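Local atomic coordinates of putative methyl-accepting chemotaxis signal transduction protein (Campylobacter jejuni, PDB entry 6W3R), a protein that probably senses small amino-acid-like ligands through a periplasmic double-Cache (dCache) domain and passes the signal on to the chemotaxis machinery. Residues A[136-141]-A[160-165]; A[77-82]-A[131-136]. All blocks are in the same frame, centred on the assembly; numbering follows the deposited sequence. Where two conformers were deposited one is given.

Contact 1 of 2, residues A[136-141]-A[160-165]; sequences LKQYVI and DIPSED. With I2M (3-methyl-L-alloisoleucine), chain C.
Where the beta hairpin of strands 139-149 and 152-162 ends away from its turn, and the second strand leads on toward a helix, Ile141 and Ile161 form an antiparallel hydrogen-bonded pair: Ile141 N donates to Ile161 O at 2.8 Å, and Ile161 N returns the bond to Ile141 O at 2.9 Å, nearly straight at 178°. Val140 and Pro162 follow as a non-hydrogen-bonded pair, with Val140 CA set against Ile161 O. Just past Pro162, Ser163 N reaches Tyr139 O at 3.0 Å from above the carbonyl plane. The Ser163 torsion (chi1 53°) turns OG back over Tyr139, 3.3 Å from Tyr139 CB, with any bond to Tyr139 O weak and not settled. Beyond the strand ends, one water joins Gln138 OE1 to Glu164 OE1, weakly on the glutamate side.

On the ligand side, Val140 CG1 and CG2 lean on the Asp160 side chain, CG1 coming 4.0 Å from Asp160 CB. Asp160 OD2 accepts from the amino group of 3-methyl-L-alloisoleucine (I2M N) at 2.7 Å and also from Asn80, while OD1 is held by Thr142 and Tyr82. A strand-borne aspartate gripping a ligand ammonium group is consistent with the amine-binding aspartate of amino-acid-sensing dCache pockets.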
ATOM      1  N   LEU A 136      -6.999 -16.248  -3.720  1.00 20.00           N
ATOM      2  CA  LEU A 136      -5.716 -16.879  -3.410  1.00 21.45           C
ATOM      3  C   LEU A 136      -5.374 -16.817  -1.921  1.00 23.40           C
ATOM      4  O   LEU A 136      -4.332 -17.314  -1.522  1.00 23.42           O
ATOM      5  CB  LEU A 136      -4.593 -16.236  -4.250  1.00 22.36           C
ATOM      6  CG  LEU A 136      -4.598 -16.704  -5.730  1.00 25.02           C
ATOM      7  CD1 LEU A 136      -3.672 -15.896  -6.625  1.00 25.71           C
ATOM      8  CD2 LEU A 136      -4.300 -18.194  -5.908  1.00 35.72           C
ATOM      9  N   LYS A 137      -6.223 -16.199  -1.104  1.00 20.56           N
ATOM     10  CA  LYS A 137      -6.030 -16.193   0.345  1.00 20.63           C
ATOM     11  C   LYS A 137      -4.648 -15.682   0.703  1.00 22.44           C
ATOM     12  O   LYS A 137      -3.941 -16.253   1.556  1.00 21.46           O
ATOM     13  CB  LYS A 137      -6.278 -17.579   0.939  1.00 26.22           C
ATOM     14  CG  LYS A 137      -7.713 -18.073   0.715  1.00 31.51           C
ATOM     15  CD  LYS A 137      -8.708 -17.220   1.491  1.00 38.20           C
ATOM     16  CE  LYS A 137     -10.128 -17.757   1.507  1.00 38.58           C
ATOM     17  NZ  LYS A 137     -10.970 -16.899   2.391  1.00 50.64           N
ATOM     18  N   GLN A 138      -4.336 -14.520   0.132  1.00 19.74           N
ATOM     19  CA  GLN A 138      -3.172 -13.743   0.543  1.00 19.57           C
ATOM     20  C   GLN A 138      -3.624 -12.347   0.886  1.00 19.09           C
ATOM     21  O   GLN A 138      -4.611 -11.860   0.321  1.00 18.86           O
ATOM     22  CB  GLN A 138      -2.113 -13.754  -0.550  1.00 21.81           C
ATOM     23  CG  GLN A 138      -1.447 -15.103  -0.726  1.00 25.84           C
ATOM     24  CD  GLN A 138      -0.355 -15.057  -1.762  1.00 27.12           C
ATOM     25  OE1 GLN A 138       0.439 -14.092  -1.795  1.00 30.59           O
ATOM     26  NE2 GLN A 138      -0.302 -16.083  -2.627  1.00 29.39           N
ATOM     27  N   TYR A 139      -2.891 -11.691   1.770  1.00 17.89           N
ATOM     28  CA  TYR A 139      -3.190 -10.296   2.082  1.00 16.53           C
ATOM     29  C   TYR A 139      -2.682  -9.383   0.970  1.00 16.92           C
ATOM     30  O   TYR A 139      -1.557  -9.597   0.457  1.00 17.30           O
ATOM     31  CB  TYR A 139      -2.595  -9.865   3.420  1.00 20.55           C
ATOM     32  CG  TYR A 139      -3.336 -10.539   4.544  1.00 20.36           C
ATOM     33  CD1 TYR A 139      -4.467  -9.956   5.102  1.00 21.91           C
ATOM     34  CD2 TYR A 139      -2.906 -11.772   5.049  1.00 22.40           C
ATOM     35  CE1 TYR A 139      -5.221 -10.629   6.048  1.00 24.42           C
ATOM     36  CE2 TYR A 139      -3.634 -12.435   6.023  1.00 27.83           C
ATOM     37  CZ  TYR A 139      -4.777 -11.845   6.527  1.00 27.48           C
ATOM     38  OH  TYR A 139      -5.509 -12.552   7.445  1.00 32.12           O
ATOM     39  N   VAL A 140      -3.624  -8.598   0.435  1.00 14.84           N
ATOM     40  CA  VAL A 140      -3.342  -7.730  -0.708  1.00 15.25           C
ATOM     41  C   VAL A 140      -3.732  -6.300  -0.454  1.00 17.38           C
ATOM     42  O   VAL A 140      -4.600  -5.997   0.375  1.00 16.94           O
ATOM     43  CB  VAL A 140      -4.067  -8.237  -1.976  1.00 17.32           C
ATOM     44  CG1 VAL A 140      -3.605  -9.649  -2.323  1.00 16.32           C
ATOM     45  CG2 VAL A 140      -5.559  -8.123  -1.843  1.00 16.56           C
ATOM     46  N   ILE A 141      -3.083  -5.430  -1.227  1.00 15.06           N
ATOM     47  CA  ILE A 141      -3.554  -4.061  -1.439  1.00 14.34           C
ATOM     48  C   ILE A 141      -4.102  -4.046  -2.864  1.00 14.73           C
ATOM     49  O   ILE A 141      -3.427  -4.537  -3.805  1.00 14.80           O
ATOM     50  CB  ILE A 141      -2.369  -3.093  -1.315  1.00 14.09           C
ATOM     51  CG1 ILE A 141      -1.863  -3.152   0.127  1.00 16.79           C
ATOM     52  CG2 ILE A 141      -2.805  -1.664  -1.666  1.00 15.85           C
ATOM     53  CD1 ILE A 141      -0.488  -2.512   0.307  1.00 17.41           C
ATOM     54  N   ASP A 160      -4.407  -6.587  -7.619  1.00 12.58           N
ATOM     55  CA  ASP A 160      -4.063  -6.976  -6.279  1.00 13.04           C
ATOM     56  C   ASP A 160      -2.564  -7.202  -6.202  1.00 13.02           C
ATOM     57  O   ASP A 160      -2.014  -8.098  -6.893  1.00 13.50           O
ATOM     58  CB  ASP A 160      -4.713  -8.330  -5.931  1.00 13.96           C
ATOM     59  CG  ASP A 160      -6.220  -8.276  -5.818  1.00 14.49           C
ATOM     60  OD1 ASP A 160      -6.844  -7.186  -5.818  1.00 13.46           O
ATOM     61  OD2 ASP A 160      -6.857  -9.343  -5.661  1.00 14.66           O
ATOM     62  N   ILE A 161      -1.916  -6.492  -5.294  1.00 13.61           N
ATOM     63  CA  ILE A 161      -0.511  -6.634  -5.030  1.00 12.50           C
ATOM     64  C   ILE A 161      -0.380  -7.155  -3.572  1.00 14.12           C
ATOM     65  O   ILE A 161      -0.955  -6.586  -2.652  1.00 15.52           O
ATOM     66  CB  ILE A 161       0.200  -5.273  -5.148  1.00 13.44           C
ATOM     67  CG1 ILE A 161      -0.053  -4.584  -6.492  1.00 15.22           C
ATOM     68  CG2 ILE A 161       1.694  -5.427  -4.890  1.00 13.72           C
ATOM     69  CD1 ILE A 161       0.485  -5.358  -7.659  1.00 15.43           C
ATOM     70  N   PRO A 162       0.452  -8.188  -3.341  1.00 15.02           N
ATOM     71  CA  PRO A 162       0.596  -8.704  -1.978  1.00 16.89           C
ATOM     72  C   PRO A 162       1.100  -7.589  -1.075  1.00 15.83           C
ATOM     73  O   PRO A 162       2.097  -6.920  -1.412  1.00 16.32           O
ATOM     74  CB  PRO A 162       1.656  -9.773  -2.129  1.00 17.60           C
ATOM     75  CG  PRO A 162       1.540 -10.239  -3.549  1.00 20.42           C
ATOM     76  CD  PRO A 162       1.241  -8.975  -4.309  1.00 16.21           C
ATOM     77  N   SER A 163       0.464  -7.449   0.095  1.00 16.20           N
ATOM     78  CA  SER A 163       0.905  -6.450   1.059  1.00 17.85           C
ATOM     79  C   SER A 163       2.293  -6.776   1.580  1.00 16.39           C
ATOM     80  O   SER A 163       3.048  -5.864   1.937  1.00 15.48           O
ATOM     81  CB  SER A 163      -0.083  -6.277   2.218  1.00 19.76           C
ATOM     82  OG  SER A 163      -0.341  -7.511   2.795  1.00 22.24           O
ATOM     83  N   GLU A 164       2.664  -8.040   1.530  1.00 16.56           N
ATOM     84  CA  GLU A 164       4.016  -8.460   1.889  1.00 16.55           C
ATOM     85  C   GLU A 164       5.075  -7.712   1.075  1.00 15.46           C
ATOM     86  O   GLU A 164       6.222  -7.536   1.534  1.00 16.73           O
ATOM     87  CB  GLU A 164       4.189  -9.987   1.757  1.00 23.57           C
ATOM     88  CG  GLU A 164       5.495 -10.532   2.307  1.00 33.13           C
ATOM     89  CD  GLU A 164       5.621 -12.025   2.097  1.00 47.42           C
ATOM     90  OE1 GLU A 164       4.670 -12.597   1.543  1.00 54.73           O
ATOM     91  OE2 GLU A 164       6.655 -12.621   2.477  1.00 69.25           O
ATOM     92  N   ASP A 165       4.720  -7.357  -0.158  1.00 15.87           N
ATOM     93  CA  ASP A 165       5.727  -6.705  -0.984  1.00 16.72           C
ATOM     94  C   ASP A 165       6.116  -5.365  -0.360  1.00 16.34           C
ATOM     95  O   ASP A 165       7.308  -4.978  -0.336  1.00 16.72           O
ATOM     96  CB  ASP A 165       5.223  -6.491  -2.393  1.00 15.84           C
ATOM     97  CG  ASP A 165       5.139  -7.755  -3.217  1.00 19.35           C
ATOM     98  OD1 ASP A 165       5.618  -8.836  -2.760  1.00 22.80           O
ATOM     99  OD2 ASP A 165       4.577  -7.613  -4.334  1.00 20.21           O
TER
HETATM  100  N   I2M C 301      -9.177  -9.750  -4.279  1.00 17.36           N
HETATM  101  CA  I2M C 301     -10.528  -9.468  -4.808  1.00 16.44           C
HETATM  102  CB  I2M C 301     -11.035 -10.423  -5.900  1.00 14.50           C
HETATM  103  CG3 I2M C 301      -9.811 -10.759  -6.758  1.00 20.48           C
HETATM  104  CG2 I2M C 301     -11.659 -11.709  -5.342  1.00 18.01           C
HETATM  105  CG1 I2M C 301     -12.133  -9.666  -6.715  1.00 16.67           C
HETATM  106  CD1 I2M C 301     -12.588 -10.340  -8.022  1.00 17.89           C
HETATM  107  C   I2M C 301     -11.526  -9.579  -3.646  1.00 16.64           C
HETATM  108  O   I2M C 301     -11.169 -10.251  -2.653  1.00 17.68           O
HETATM  109  OXT I2M C 301     -12.627  -8.956  -3.702  1.00 19.84           O
HETATM  110  O   HOH W   1       1.365 -12.846   0.623  1.00 29.05           O

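Contact 2 of 2, residues A[77-82]-A[131-136]. With I2M (3-methyl-L-alloisoleucine), chain C.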
ATOM      1  N   ASN A  77       4.349  -9.171 -11.765  1.00 14.42           N
ATOM      2  CA  ASN A  77       4.101 -10.274 -10.803  1.00 15.74           C
ATOM      3  C   ASN A  77       3.032  -9.868  -9.793  1.00 14.52           C
ATOM      4  O   ASN A  77       3.137 -10.127  -8.597  1.00 18.08           O
ATOM      5  CB  ASN A  77       5.389 -10.721 -10.116  1.00 17.19           C
ATOM      6  CG  ASN A  77       5.221 -12.018  -9.378  1.00 20.03           C
ATOM      7  OD1 ASN A  77       4.460 -12.916  -9.812  1.00 23.83           O
ATOM      8  ND2 ASN A  77       5.946 -12.152  -8.285  1.00 27.81           N
ATOM      9  N   ALA A  78       1.919  -9.352 -10.303  1.00 14.11           N
ATOM     10  CA  ALA A  78       0.736  -9.123  -9.471  1.00 14.57           C
ATOM     11  C   ALA A  78       0.063 -10.464  -9.130  1.00 15.45           C
ATOM     12  O   ALA A  78       0.268 -11.471  -9.819  1.00 15.84           O
ATOM     13  CB  ALA A  78      -0.244  -8.193 -10.176  1.00 13.14           C
ATOM     14  N   LEU A  79      -0.732 -10.460  -8.072  1.00 13.06           N
ATOM     15  CA  LEU A  79      -1.421 -11.667  -7.634  1.00 15.15           C
ATOM     16  C   LEU A  79      -2.663 -11.892  -8.500  1.00 15.25           C
ATOM     17  O   LEU A  79      -2.910 -12.990  -8.956  1.00 16.12           O
ATOM     18  CB  LEU A  79      -1.788 -11.539  -6.153  1.00 16.12           C
ATOM     19  CG  LEU A  79      -2.143 -12.878  -5.539  1.00 20.45           C
ATOM     20  CD1 LEU A  79      -0.904 -13.810  -5.466  1.00 21.11           C
ATOM     21  CD2 LEU A  79      -2.764 -12.649  -4.167  1.00 22.42           C
ATOM     22  N   ASN A  80      -3.468 -10.851  -8.674  1.00 13.74           N
ATOM     23  CA  ASN A  80      -4.705 -10.894  -9.478  1.00 15.04           C
ATOM     24  C   ASN A  80      -4.849  -9.594 -10.245  1.00 14.11           C
ATOM     25  O   ASN A  80      -4.534  -8.536  -9.673  1.00 13.93           O
ATOM     26  CB  ASN A  80      -5.986 -11.040  -8.638  1.00 14.80           C
ATOM     27  CG  ASN A  80      -6.008 -12.307  -7.792  1.00 14.98           C
ATOM     28  OD1 ASN A  80      -5.971 -13.427  -8.309  1.00 16.72           O
ATOM     29  ND2 ASN A  80      -6.085 -12.124  -6.469  1.00 14.42           N
ATOM     30  N   VAL A  81      -5.285  -9.670 -11.494  1.00 12.52           N
ATOM     31  CA  VAL A  81      -5.653  -8.515 -12.299  1.00 12.93           C
ATOM     32  C   VAL A  81      -6.991  -8.869 -12.961  1.00 13.36           C
ATOM     33  O   VAL A  81      -7.160  -9.931 -13.557  1.00 13.56           O
ATOM     34  CB  VAL A  81      -4.569  -8.210 -13.326  1.00 12.20           C
ATOM     35  CG1 VAL A  81      -4.951  -7.060 -14.216  1.00 14.21           C
ATOM     36  CG2 VAL A  81      -3.245  -7.920 -12.674  1.00 12.60           C
ATOM     37  N   TYR A  82      -7.944  -7.950 -12.930  1.00 13.37           N
ATOM     38  CA  TYR A  82      -9.304  -8.304 -13.223  1.00 12.34           C
ATOM     39  C   TYR A  82     -10.157  -7.158 -13.666  1.00 12.20           C
ATOM     40  O   TYR A  82      -9.857  -6.000 -13.349  1.00 13.18           O
ATOM     41  CB  TYR A  82      -9.956  -9.019 -12.004  1.00 14.15           C
ATOM     42  CG  TYR A  82      -9.743  -8.336 -10.677  1.00 14.94           C
ATOM     43  CD1 TYR A  82      -8.603  -8.578  -9.932  1.00 14.22           C
ATOM     44  CD2 TYR A  82     -10.710  -7.543 -10.130  1.00 13.20           C
ATOM     45  CE1 TYR A  82      -8.413  -8.005  -8.662  1.00 14.31           C
ATOM     46  CE2 TYR A  82     -10.529  -6.941  -8.884  1.00 14.56           C
ATOM     47  CZ  TYR A  82      -9.415  -7.278  -8.101  1.00 14.04           C
ATOM     48  OH  TYR A  82      -9.247  -6.705  -6.867  1.00 14.84           O
ATOM     49  N   TYR A 131      -6.163  -6.449   2.886  1.00 17.59           N
ATOM     50  CA  TYR A 131      -7.234  -7.388   3.261  1.00 20.33           C
ATOM     51  C   TYR A 131      -6.985  -8.730   2.619  1.00 18.95           C
ATOM     52  O   TYR A 131      -6.121  -8.879   1.772  1.00 17.52           O
ATOM     53  CB  TYR A 131      -8.610  -6.863   2.830  1.00 20.20           C
ATOM     54  CG  TYR A 131      -8.802  -6.904   1.338  1.00 20.17           C
ATOM     55  CD1 TYR A 131      -8.262  -5.917   0.511  1.00 17.40           C
ATOM     56  CD2 TYR A 131      -9.396  -8.000   0.745  1.00 18.00           C
ATOM     57  CE1 TYR A 131      -8.366  -6.004  -0.871  1.00 15.91           C
ATOM     58  CE2 TYR A 131      -9.549  -8.088  -0.629  1.00 16.10           C
ATOM     59  CZ  TYR A 131      -9.009  -7.095  -1.444  1.00 15.07           C
ATOM     60  OH  TYR A 131      -9.057  -7.186  -2.826  1.00 17.39           O
ATOM     61  N   LEU A 132      -7.679  -9.731   3.119  1.00 18.91           N
ATOM     62  CA  LEU A 132      -7.474 -11.085   2.651  1.00 19.67           C
ATOM     63  C   LEU A 132      -8.218 -11.366   1.355  1.00 19.50           C
ATOM     64  O   LEU A 132      -9.432 -11.470   1.338  1.00 21.67           O
ATOM     65  CB  LEU A 132      -7.906 -12.060   3.732  1.00 20.77           C
ATOM     66  CG  LEU A 132      -7.571 -13.538   3.489  1.00 19.79           C
ATOM     67  CD1 LEU A 132      -6.078 -13.801   3.458  1.00 25.68           C
ATOM     68  CD2 LEU A 132      -8.233 -14.430   4.544  1.00 25.95           C
ATOM     69  N   ASP A 133      -7.486 -11.557   0.276  1.00 19.71           N
ATOM     70  CA  ASP A 133      -8.100 -11.894  -1.001  1.00 19.61           C
ATOM     71  C   ASP A 133      -8.807 -13.228  -0.874  1.00 22.47           C
ATOM     72  O   ASP A 133      -8.200 -14.225  -0.510  1.00 22.49           O
ATOM     73  CB  ASP A 133      -7.024 -11.969  -2.067  1.00 18.75           C
ATOM     74  CG  ASP A 133      -7.482 -12.649  -3.310  1.00 18.78           C
ATOM     75  OD1 ASP A 133      -8.554 -12.320  -3.837  1.00 19.26           O
ATOM     76  OD2 ASP A 133      -6.690 -13.462  -3.797  1.00 19.36           O
ATOM     77  N   THR A 134     -10.040 -13.248  -1.368  1.00 18.48           N
ATOM     78  CA  THR A 134     -10.881 -14.445  -1.419  0.50 22.47           C
ATOM     79  C   THR A 134     -10.359 -15.550  -2.362  1.00 20.50           C
ATOM     80  O   THR A 134     -10.474 -16.729  -2.050  1.00 28.08           O
ATOM     81  CB  THR A 134     -12.306 -14.043  -1.870  0.50 24.67           C
ATOM     82  OG1 THR A 134     -12.917 -13.230  -0.863  0.50 28.88           O
ATOM     83  CG2 THR A 134     -13.193 -15.248  -2.124  0.50 23.52           C
ATOM     84  N   VAL A 135      -9.700 -15.163  -3.452  1.00 20.71           N
ATOM     85  CA  VAL A 135      -9.317 -16.153  -4.462  1.00 20.04           C
ATOM     86  C   VAL A 135      -8.061 -16.952  -4.075  1.00 21.98           C
ATOM     87  O   VAL A 135      -8.045 -18.175  -4.045  1.00 23.76           O
ATOM     88  CB  VAL A 135      -9.148 -15.502  -5.858  1.00 25.62           C
ATOM     89  CG1 VAL A 135      -8.545 -16.484  -6.852  1.00 26.93           C
ATOM     90  CG2 VAL A 135     -10.506 -15.075  -6.395  1.00 27.37           C
ATOM     91  N   LEU A 136      -6.999 -16.248  -3.720  1.00 20.00           N
ATOM     92  CA  LEU A 136      -5.716 -16.879  -3.410  1.00 21.45           C
ATOM     93  C   LEU A 136      -5.374 -16.817  -1.921  1.00 23.40           C
ATOM     94  O   LEU A 136      -4.332 -17.314  -1.522  1.00 23.42           O
ATOM     95  CB  LEU A 136      -4.593 -16.236  -4.250  1.00 22.36           C
ATOM     96  CG  LEU A 136      -4.598 -16.704  -5.730  1.00 25.02           C
ATOM     97  CD1 LEU A 136      -3.672 -15.896  -6.625  1.00 25.71           C
ATOM     98  CD2 LEU A 136      -4.300 -18.194  -5.908  1.00 35.72           C
TER
HETATM   99  N   I2M C 301      -9.177  -9.750  -4.279  1.00 17.36           N
HETATM  100  CA  I2M C 301     -10.528  -9.468  -4.808  1.00 16.44           C
HETATM  101  CB  I2M C 301     -11.035 -10.423  -5.900  1.00 14.50           C
HETATM  102  CG3 I2M C 301      -9.811 -10.759  -6.758  1.00 20.48           C
HETATM  103  CG2 I2M C 301     -11.659 -11.709  -5.342  1.00 18.01           C
HETATM  104  CG1 I2M C 301     -12.133  -9.666  -6.715  1.00 16.67           C
HETATM  105  CD1 I2M C 301     -12.588 -10.340  -8.022  1.00 17.89           C
HETATM  106  C   I2M C 301     -11.526  -9.579  -3.646  1.00 16.64           C
HETATM  107  O   I2M C 301     -11.169 -10.251  -2.653  1.00 17.68           O
HETATM  108  OXT I2M C 301     -12.627  -8.956  -3.702  1.00 19.84           O
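Polar contacts centre on Asp133, whose carboxylate faces Asn80 of the other segment. Asn80 ND2 gives a weak, bent hydrogen bond to Asp133 OD2, 3.0 Å long with 141° at the hydrogen, the amide and carboxylate planes 64° apart; the same ND2 also bonds Asp160. Asn80 OD1 is buried without a polar partner and lies against Leu136 CD1. The loop fixes the carboxylate from its own side: Val135 N donates to OD1 in an Asx turn and Leu136 N to OD2 at 2.8 Å, both from above the carboxylate plane.

Apolar packing is carried by Leu79 and Leu136, which run antiparallel alongside one another, Leu136 CD1 resting 3.6 Å from Leu79 CG.

Ligand contacts occupy the rest. The amino N of 3-methyl-L-alloisoleucine (I2M) donates to Asp133 OD1 at 2.7 Å and to Tyr131 OH at 2.9 Å, a hydroxyl that is also hydrogen-bonded to Thr142. I2M O sits beside the Tyr131 ring edge, level with it, and Thr134 N reaches it only weakly. The methyl I2M CG3 lies over one face of Tyr82, 3.6 Å from CE1 and displaced from the ring centre, while Val135 CG2 meets I2M CG2 at 3.7 Å.

The chemistry thus separates the ligand's ammonium group from its branched side chain: the carboxylate of Asp133 and the phenol of Tyr131, together with Asp160, take up the ammonium group, which probably keeps its positive charge here, and the side chain settles against aromatic and aliphatic surface.

Contacts 1 and 2 lie about 6 Å apart between centres, share Leu136 and use the same antiparallel sheet. Contact 1 is the more buried and belongs to the sheet interior, where neighbouring strands are joined by backbone bonds; contact 2, partly buried, spans from strand 80-84 to the loop after strand 126-132, chiefly through side chains and ligand. They meet at Asp160, whose backbone N bonds Asn80 O at 2.8 Å. Val140 CG1 also packs on Leu79 CD2. Together they place Asp160 and Asp133 around one ligand ammonium group, while Lys113 and Trp115 add further hydrogen bonds to the ligand.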